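Local coordinates for uncharacterized protein (Bacillus cereus, PDB 5F2H) that is of unknown function but belongs to the alpha/beta hydrolase superfamily and probably acts as a hydrolase of the phospholipase/carboxylesterase type, at residues I253-F267 and I282-H294. Numbering follows the deposited sequence.
Sequences IKGYVVCGDQDEDCF and IEHEFKVVPNLKH
Val257 and Phe286 meet on the sheet face that carries helix 267-279, the valine CG1 lying 3.9 Å from Phe286 CD1. With its CG anti to the backbone N (chi1 174°), the Phe286 ring leans over the neighbouring strand and turns its edge to the Val257 carbonyl and to Cys259 CB. Phe267, from the first turn of that helix, extends the cluster: its CE1 lies 3.8 Å from Phe286 CZ, and Val288 CG2 meets the ring edge 3.6 Å from Phe267 CZ. Beneath these side chains strands 254-260 and 284-289 run parallel, joined by alternating backbone bonds from Gly255 N to Asp261 N. On the other face, under helix 300-313, Val258 CG1 touches Val289 CG2 at 4.0 Å, and Tyr256 OH hydrogen-bonds Glu306 OE2. Packing thins toward the solvent-facing side of strand 284-289, an outer strand of the sheet, where the Lys287 chain runs off from its neighbour; Glu283 OE1, 4.3 Å from Lys254 NZ, is beyond salt-bridge range, and that amine hydrogen-bonds Ser315 OG. Beyond the strands, Gln262 N hydrogen-bonds Leu292 O, Asp263 OD1 accepts from Cys266 N, an Asx motif, and Asp263 OD2 lies in plane at the CD2 edge of the His294 ring. His294 NE2 hydrogen-bonds Ser208 OG in the GxSxG sequence. Loops after the two strands of this beta-alpha-beta unit bring Asp263 and His294 together beside that serine, consistent with an alpha/beta hydrolase catalytic triad.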
ATOM      1  N   ILE B 253      16.315 -11.370   9.366  1.00102.86           N
ATOM      2  CA  ILE B 253      15.337 -11.890   8.418  1.00 94.10           C
ATOM      3  C   ILE B 253      14.493 -12.957   9.106  1.00 94.46           C
ATOM      4  O   ILE B 253      15.026 -13.781   9.858  1.00 97.81           O
ATOM      5  CB  ILE B 253      16.025 -12.546   7.207  1.00 87.66           C
ATOM      6  CG1 ILE B 253      17.011 -11.580   6.547  1.00 84.48           C
ATOM      7  CG2 ILE B 253      14.982 -13.040   6.216  1.00 84.79           C
ATOM      8  CD1 ILE B 253      17.743 -12.158   5.359  1.00 81.34           C
ATOM      9  N   LYS B 254      13.184 -12.950   8.847  1.00 92.36           N
ATOM     10  CA  LYS B 254      12.265 -13.935   9.448  1.00 87.07           C
ATOM     11  C   LYS B 254      11.975 -15.068   8.465  1.00 79.22           C
ATOM     12  O   LYS B 254      11.845 -14.838   7.270  1.00 80.29           O
ATOM     13  CB  LYS B 254      10.970 -13.271   9.903  1.00 89.84           C
ATOM     14  CG  LYS B 254      11.169 -12.191  10.958  1.00 95.01           C
ATOM     15  CD  LYS B 254       9.843 -11.638  11.465  1.00 98.52           C
ATOM     16  CE  LYS B 254      10.047 -10.515  12.475  1.00104.78           C
ATOM     17  NZ  LYS B 254       8.764  -9.968  12.999  1.00107.89           N
ATOM     18  N   GLY B 255      11.890 -16.291   8.970  1.00 74.83           N
ATOM     19  CA  GLY B 255      11.643 -17.452   8.122  1.00 72.58           C
ATOM     20  C   GLY B 255      10.421 -18.250   8.531  1.00 77.02           C
ATOM     21  O   GLY B 255      10.152 -18.443   9.719  1.00 77.82           O
ATOM     22  N   TYR B 256       9.653 -18.683   7.538  1.00 78.74           N
ATOM     23  CA  TYR B 256       8.465 -19.462   7.793  1.00 77.33           C
ATOM     24  C   TYR B 256       8.693 -20.672   6.921  1.00 72.17           C
ATOM     25  O   TYR B 256       8.799 -20.549   5.707  1.00 67.01           O
ATOM     26  CB  TYR B 256       7.213 -18.700   7.368  1.00 82.11           C
ATOM     27  CG  TYR B 256       5.911 -19.285   7.903  1.00 87.41           C
ATOM     28  CD1 TYR B 256       5.309 -20.384   7.300  1.00 89.79           C
ATOM     29  CD2 TYR B 256       5.261 -18.697   8.985  1.00 90.38           C
ATOM     30  CE1 TYR B 256       4.113 -20.897   7.778  1.00 92.24           C
ATOM     31  CE2 TYR B 256       4.067 -19.196   9.463  1.00 94.91           C
ATOM     32  CZ  TYR B 256       3.498 -20.295   8.855  1.00 96.44           C
ATOM     33  OH  TYR B 256       2.319 -20.796   9.348  1.00104.45           O
ATOM     34  N   VAL B 257       8.878 -21.824   7.552  1.00 70.77           N
ATOM     35  CA  VAL B 257       9.127 -23.069   6.837  1.00 65.63           C
ATOM     36  C   VAL B 257       8.004 -24.055   7.127  1.00 66.44           C
ATOM     37  O   VAL B 257       7.543 -24.171   8.268  1.00 69.46           O
ATOM     38  CB  VAL B 257      10.469 -23.682   7.260  1.00 62.47           C
ATOM     39  CG1 VAL B 257      10.687 -25.013   6.561  1.00 60.77           C
ATOM     40  CG2 VAL B 257      11.594 -22.705   6.962  1.00 61.36           C
ATOM     41  N   VAL B 258       7.581 -24.769   6.090  1.00 61.94           N
ATOM     42  CA  VAL B 258       6.524 -25.719   6.220  1.00 62.04           C
ATOM     43  C   VAL B 258       6.939 -26.982   5.527  1.00 59.38           C
ATOM     44  O   VAL B 258       7.547 -26.923   4.473  1.00 62.42           O
ATOM     45  CB  VAL B 258       5.244 -25.190   5.505  1.00 64.73           C
ATOM     46  CG1 VAL B 258       4.109 -26.216   5.582  1.00 65.63           C
ATOM     47  CG2 VAL B 258       4.784 -23.854   6.091  1.00 64.78           C
ATOM     48  N   CYS B 259       6.594 -28.120   6.099  1.00 60.51           N
ATOM     49  CA  CYS B 259       6.896 -29.399   5.480  1.00 63.04           C
ATOM     50  C   CYS B 259       6.002 -30.464   6.072  1.00 70.26           C
ATOM     51  O   CYS B 259       5.620 -30.396   7.250  1.00 73.48           O
ATOM     52  CB  CYS B 259       8.339 -29.803   5.656  1.00 64.46           C
ATOM     53  SG  CYS B 259       8.706 -31.375   4.848  1.00 66.52           S
ATOM     54  N   GLY B 260       5.649 -31.433   5.238  1.00 74.36           N
ATOM     55  CA  GLY B 260       4.787 -32.530   5.648  1.00 79.59           C
ATOM     56  C   GLY B 260       5.587 -33.704   6.186  1.00 85.49           C
ATOM     57  O   GLY B 260       6.609 -34.092   5.610  1.00 86.20           O
ATOM     58  N   ASP B 261       5.070 -34.315   7.250  1.00 89.19           N
ATOM     59  CA  ASP B 261       5.725 -35.448   7.903  1.00 91.31           C
ATOM     60  C   ASP B 261       5.762 -36.774   7.129  1.00 89.09           C
ATOM     61  O   ASP B 261       6.193 -37.783   7.680  1.00 89.80           O
ATOM     62  CB  ASP B 261       5.102 -35.682   9.277  1.00 97.57           C
ATOM     63  CG  ASP B 261       3.630 -36.000   9.198  1.00104.20           C
ATOM     64  OD1 ASP B 261       3.042 -35.860   8.103  1.00110.86           O
ATOM     65  OD2 ASP B 261       3.055 -36.380  10.238  1.00110.36           O
ATOM     66  N   GLN B 262       5.308 -36.786   5.878  1.00 85.54           N
ATOM     67  CA  GLN B 262       5.329 -38.009   5.057  1.00 86.98           C
ATOM     68  C   GLN B 262       6.172 -37.769   3.806  1.00 83.26           C
ATOM     69  O   GLN B 262       6.166 -38.574   2.874  1.00 82.50           O
ATOM     70  CB  GLN B 262       3.909 -38.375   4.623  1.00 87.95           C
ATOM     71  CG  GLN B 262       2.925 -38.573   5.767  1.00 91.98           C
ATOM     72  CD  GLN B 262       3.251 -39.768   6.635  1.00 95.86           C
ATOM     73  OE1 GLN B 262       3.820 -40.756   6.170  1.00 96.51           O
ATOM     74  NE2 GLN B 262       2.821 -39.712   7.888  1.00 99.36           N
ATOM     75  N   ASP B 263       6.911 -36.662   3.813  1.00 80.55           N
ATOM     76  CA  ASP B 263       7.743 -36.251   2.693  1.00 76.98           C
ATOM     77  C   ASP B 263       9.106 -36.932   2.764  1.00 77.65           C
ATOM     78  O   ASP B 263      10.066 -36.379   3.279  1.00 74.52           O
ATOM     79  CB  ASP B 263       7.865 -34.737   2.752  1.00 76.42           C
ATOM     80  CG  ASP B 263       8.529 -34.152   1.544  1.00 74.15           C
ATOM     81  OD1 ASP B 263       9.248 -34.867   0.813  1.00 72.53           O
ATOM     82  OD2 ASP B 263       8.322 -32.945   1.348  1.00 74.60           O
ATOM     83  N   GLU B 264       9.170 -38.130   2.198  1.00 80.44           N
ATOM     84  CA  GLU B 264      10.370 -38.940   2.206  1.00 86.99           C
ATOM     85  C   GLU B 264      11.646 -38.242   1.723  1.00 86.11           C
ATOM     86  O   GLU B 264      12.735 -38.585   2.180  1.00 88.69           O
ATOM     87  CB  GLU B 264      10.136 -40.242   1.437  1.00 93.56           C
ATOM     88  CG  GLU B 264      11.249 -41.256   1.644  1.00104.33           C
ATOM     89  CD  GLU B 264      10.960 -42.579   0.969  1.00109.92           C
ATOM     90  OE1 GLU B 264      11.817 -43.489   1.055  1.00114.99           O
ATOM     91  OE2 GLU B 264       9.867 -42.706   0.368  1.00110.80           O
ATOM     92  N   ASP B 265      11.526 -37.277   0.817  1.00 81.64           N
ATOM     93  CA  ASP B 265      12.706 -36.584   0.314  1.00 80.48           C
ATOM     94  C   ASP B 265      13.087 -35.317   1.050  1.00 77.89           C
ATOM     95  O   ASP B 265      14.266 -35.018   1.146  1.00 80.11           O
ATOM     96  CB  ASP B 265      12.538 -36.199  -1.170  1.00 80.03           C
ATOM     97  CG  ASP B 265      12.524 -37.396  -2.103  1.00 84.18           C
ATOM     98  OD1 ASP B 265      12.699 -38.542  -1.635  1.00 89.98           O
ATOM     99  OD2 ASP B 265      12.373 -37.179  -3.326  1.00 86.11           O
ATOM    100  N   CYS B 266      12.121 -34.592   1.605  1.00 75.51           N
ATOM    101  CA  CYS B 266      12.443 -33.319   2.239  1.00 73.57           C
ATOM    102  C   CYS B 266      12.163 -33.080   3.708  1.00 74.04           C
ATOM    103  O   CYS B 266      12.308 -31.945   4.161  1.00 74.93           O
ATOM    104  CB  CYS B 266      11.743 -32.210   1.450  1.00 70.97           C
ATOM    105  SG  CYS B 266      12.243 -32.168  -0.271  1.00 69.79           S
ATOM    106  N   PHE B 267      11.751 -34.078   4.472  1.00 76.09           N
ATOM    107  CA  PHE B 267      11.503 -33.790   5.874  1.00 77.97           C
ATOM    108  C   PHE B 267      12.847 -33.802   6.612  1.00 83.50           C
ATOM    109  O   PHE B 267      13.018 -33.097   7.601  1.00 81.43           O
ATOM    110  CB  PHE B 267      10.464 -34.715   6.489  1.00 80.62           C
ATOM    111  CG  PHE B 267       9.905 -34.186   7.779  1.00 81.19           C
ATOM    112  CD1 PHE B 267       9.050 -33.094   7.757  1.00 80.38           C
ATOM    113  CD2 PHE B 267      10.205 -34.767   8.991  1.00 86.30           C
ATOM    114  CE1 PHE B 267       8.543 -32.556   8.924  1.00 82.02           C
ATOM    115  CE2 PHE B 267       9.689 -34.248  10.163  1.00 88.92           C
ATOM    116  CZ  PHE B 267       8.853 -33.142  10.129  1.00 86.69           C
ATOM    117  N   ILE B 282      17.886 -17.493  14.742  1.00102.52           N
ATOM    118  CA  ILE B 282      17.256 -16.715  13.670  1.00 98.84           C
ATOM    119  C   ILE B 282      15.758 -16.754  13.909  1.00 99.11           C
ATOM    120  O   ILE B 282      15.176 -17.837  13.957  1.00 99.96           O
ATOM    121  CB  ILE B 282      17.521 -17.339  12.290  1.00 95.51           C
ATOM    122  CG1 ILE B 282      19.010 -17.653  12.087  1.00 96.09           C
ATOM    123  CG2 ILE B 282      16.981 -16.427  11.200  1.00 92.96           C
ATOM    124  CD1 ILE B 282      19.897 -16.437  12.092  1.00 97.09           C
ATOM    125  N   GLU B 283      15.115 -15.597  14.025  1.00101.72           N
ATOM    126  CA  GLU B 283      13.669 -15.581  14.273  1.00102.96           C
ATOM    127  C   GLU B 283      12.979 -16.351  13.115  1.00 97.87           C
ATOM    128  O   GLU B 283      13.174 -16.046  11.938  1.00 95.45           O
ATOM    129  CB  GLU B 283      13.135 -14.150  14.452  1.00106.67           C
ATOM    130  CG  GLU B 283      11.818 -14.096  15.221  1.00113.03           C
ATOM    131  CD  GLU B 283      11.333 -12.677  15.496  1.00116.10           C
ATOM    132  OE1 GLU B 283      12.040 -11.715  15.120  1.00115.08           O
ATOM    133  OE2 GLU B 283      10.251 -12.528  16.112  1.00115.42           O
ATOM    134  N   HIS B 284      12.238 -17.402  13.445  1.00 96.53           N
ATOM    135  CA  HIS B 284      11.564 -18.184  12.414  1.00 96.06           C
ATOM    136  C   HIS B 284      10.432 -18.995  13.016  1.00 99.61           C
ATOM    137  O   HIS B 284      10.175 -18.920  14.218  1.00108.51           O
ATOM    138  CB  HIS B 284      12.534 -19.155  11.745  1.00 93.63           C
ATOM    139  CG  HIS B 284      12.940 -20.297  12.621  1.00 97.91           C
ATOM    140  ND1 HIS B 284      14.052 -20.260  13.434  1.00100.00           N
ATOM    141  CD2 HIS B 284      12.376 -21.514  12.813  1.00 97.43           C
ATOM    142  CE1 HIS B 284      14.160 -21.406  14.083  1.00102.24           C
ATOM    143  NE2 HIS B 284      13.152 -22.181  13.727  1.00100.54           N
ATOM    144  N   GLU B 285       9.770 -19.783  12.176  1.00 97.55           N
ATOM    145  CA  GLU B 285       8.678 -20.626  12.628  1.00100.39           C
ATOM    146  C   GLU B 285       8.480 -21.811  11.685  1.00 93.84           C
ATOM    147  O   GLU B 285       8.170 -21.642  10.514  1.00 92.86           O
ATOM    148  CB  GLU B 285       7.407 -19.799  12.786  1.00109.14           C
ATOM    149  CG  GLU B 285       6.218 -20.592  13.292  1.00119.76           C
ATOM    150  CD  GLU B 285       5.043 -19.707  13.637  1.00127.78           C
ATOM    151  OE1 GLU B 285       5.272 -18.534  14.014  1.00130.56           O
ATOM    152  OE2 GLU B 285       3.898 -20.205  13.583  1.00138.58           O
ATOM    153  N   PHE B 286       8.684 -23.014  12.214  1.00 92.68           N
ATOM    154  CA  PHE B 286       8.551 -24.249  11.449  1.00 88.22           C
ATOM    155  C   PHE B 286       7.236 -24.911  11.741  1.00 89.27           C
ATOM    156  O   PHE B 286       6.825 -25.014  12.897  1.00 94.48           O
ATOM    157  CB  PHE B 286       9.715 -25.181  11.755  1.00 87.56           C
ATOM    158  CG  PHE B 286       9.599 -26.537  11.135  1.00 85.98           C
ATOM    159  CD1 PHE B 286       9.360 -26.678   9.773  1.00 82.88           C
ATOM    160  CD2 PHE B 286       9.942 -27.665  11.867  1.00 87.80           C
ATOM    161  CE1 PHE B 286       9.315 -27.931   9.185  1.00 82.02           C
ATOM    162  CE2 PHE B 286       9.926 -28.921  11.284  1.00 87.78           C
ATOM    163  CZ  PHE B 286       9.608 -29.055   9.940  1.00 86.36           C
ATOM    164  N   LYS B 287       6.577 -25.367  10.685  1.00 87.78           N
ATOM    165  CA  LYS B 287       5.300 -25.993  10.847  1.00 88.51           C
ATOM    166  C   LYS B 287       5.232 -27.300  10.095  1.00 84.35           C
ATOM    167  O   LYS B 287       5.376 -27.353   8.881  1.00 81.40           O
ATOM    168  CB  LYS B 287       4.201 -25.027  10.415  1.00 94.50           C
ATOM    169  CG  LYS B 287       2.811 -25.533  10.745  1.00104.09           C
ATOM    170  CD  LYS B 287       1.763 -24.444  10.598  1.00106.63           C
ATOM    171  CE  LYS B 287       0.388 -24.956  10.997  1.00107.97           C
ATOM    172  NZ  LYS B 287       0.351 -25.493  12.385  1.00111.91           N
ATOM    173  N   VAL B 288       5.035 -28.367  10.845  1.00 87.52           N
ATOM    174  CA  VAL B 288       4.930 -29.689  10.271  1.00 90.16           C
ATOM    175  C   VAL B 288       3.449 -29.979  10.074  1.00 95.43           C
ATOM    176  O   VAL B 288       2.653 -29.813  11.003  1.00101.87           O
ATOM    177  CB  VAL B 288       5.509 -30.743  11.222  1.00 91.29           C
ATOM    178  CG1 VAL B 288       5.330 -32.142  10.650  1.00 90.56           C
ATOM    179  CG2 VAL B 288       6.975 -30.442  11.492  1.00 92.36           C
ATOM    180  N   VAL B 289       3.063 -30.381   8.873  1.00 90.77           N
ATOM    181  CA  VAL B 289       1.672 -30.683   8.628  1.00 89.17           C
ATOM    182  C   VAL B 289       1.559 -32.191   8.641  1.00 89.21           C
ATOM    183  O   VAL B 289       2.241 -32.877   7.889  1.00 85.27           O
ATOM    184  CB  VAL B 289       1.160 -30.086   7.308  1.00 89.55           C
ATOM    185  CG1 VAL B 289      -0.318 -30.412   7.102  1.00 89.45           C
ATOM    186  CG2 VAL B 289       1.362 -28.577   7.313  1.00 89.24           C
ATOM    187  N   PRO B 290       0.705 -32.716   9.521  1.00 96.50           N
ATOM    188  CA  PRO B 290       0.556 -34.159   9.596  1.00 98.79           C
ATOM    189  C   PRO B 290      -0.011 -34.810   8.329  1.00 98.48           C
ATOM    190  O   PRO B 290      -0.751 -34.172   7.569  1.00101.06           O
ATOM    191  CB  PRO B 290      -0.395 -34.352  10.785  1.00102.14           C
ATOM    192  CG  PRO B 290      -1.090 -33.047  10.963  1.00101.32           C
ATOM    193  CD  PRO B 290      -0.121 -32.009  10.519  1.00 98.40           C
ATOM    194  N   ASN B 291       0.397 -36.058   8.091  1.00 95.86           N
ATOM    195  CA  ASN B 291      -0.058 -36.857   6.958  1.00 91.28           C
ATOM    196  C   ASN B 291       0.320 -36.363   5.570  1.00 87.76           C
ATOM    197  O   ASN B 291       0.203 -37.114   4.607  1.00 88.66           O
ATOM    198  CB  ASN B 291      -1.586 -36.988   7.024  1.00 92.84           C
ATOM    199  CG  ASN B 291      -2.071 -37.542   8.354  1.00 98.12           C
ATOM    200  OD1 ASN B 291      -1.328 -38.209   9.087  1.00 97.97           O
ATOM    201  ND2 ASN B 291      -3.336 -37.282   8.667  1.00101.11           N
ATOM    202  N   LEU B 292       0.787 -35.123   5.459  1.00 85.73           N
ATOM    203  CA  LEU B 292       1.143 -34.543   4.162  1.00 81.96           C
ATOM    204  C   LEU B 292       2.450 -35.084   3.592  1.00 79.18           C
ATOM    205  O   LEU B 292       3.413 -35.244   4.311  1.00 77.99           O
ATOM    206  CB  LEU B 292       1.232 -33.023   4.296  1.00 80.86           C
ATOM    207  CG  LEU B 292       1.558 -32.210   3.043  1.00 80.84           C
ATOM    208  CD1 LEU B 292       0.532 -32.422   1.932  1.00 80.44           C
ATOM    209  CD2 LEU B 292       1.647 -30.735   3.396  1.00 80.67           C
ATOM    210  N   LYS B 293       2.458 -35.384   2.293  1.00 80.39           N
ATOM    211  CA  LYS B 293       3.651 -35.893   1.603  1.00 76.98           C
ATOM    212  C   LYS B 293       4.358 -34.722   0.917  1.00 70.22           C
ATOM    213  O   LYS B 293       4.311 -33.604   1.431  1.00 66.35           O
ATOM    214  CB  LYS B 293       3.304 -37.020   0.612  1.00 82.63           C
ATOM    215  CG  LYS B 293       2.723 -38.273   1.263  1.00 91.07           C
ATOM    216  CD  LYS B 293       2.571 -39.438   0.290  1.00 98.20           C
ATOM    217  CE  LYS B 293       1.557 -39.204  -0.829  1.00100.33           C
ATOM    218  NZ  LYS B 293       0.158 -39.074  -0.327  1.00107.38           N
ATOM    219  N   HIS B 294       4.980 -34.957  -0.242  1.00 67.41           N
ATOM    220  CA  HIS B 294       5.698 -33.900  -0.960  1.00 66.35           C
ATOM    221  C   HIS B 294       4.734 -33.147  -1.868  1.00 66.84           C
ATOM    222  O   HIS B 294       4.674 -33.336  -3.102  1.00 63.58           O
ATOM    223  CB  HIS B 294       6.864 -34.501  -1.711  1.00 66.50           C
ATOM    224  CG  HIS B 294       7.785 -33.492  -2.325  1.00 65.44           C
ATOM    225  ND1 HIS B 294       7.872 -33.291  -3.684  1.00 63.82           N
ATOM    226  CD2 HIS B 294       8.668 -32.636  -1.763  1.00 65.92           C
ATOM    227  CE1 HIS B 294       8.791 -32.378  -3.936  1.00 66.10           C
ATOM    228  NE2 HIS B 294       9.295 -31.970  -2.787  1.00 68.00           N
TER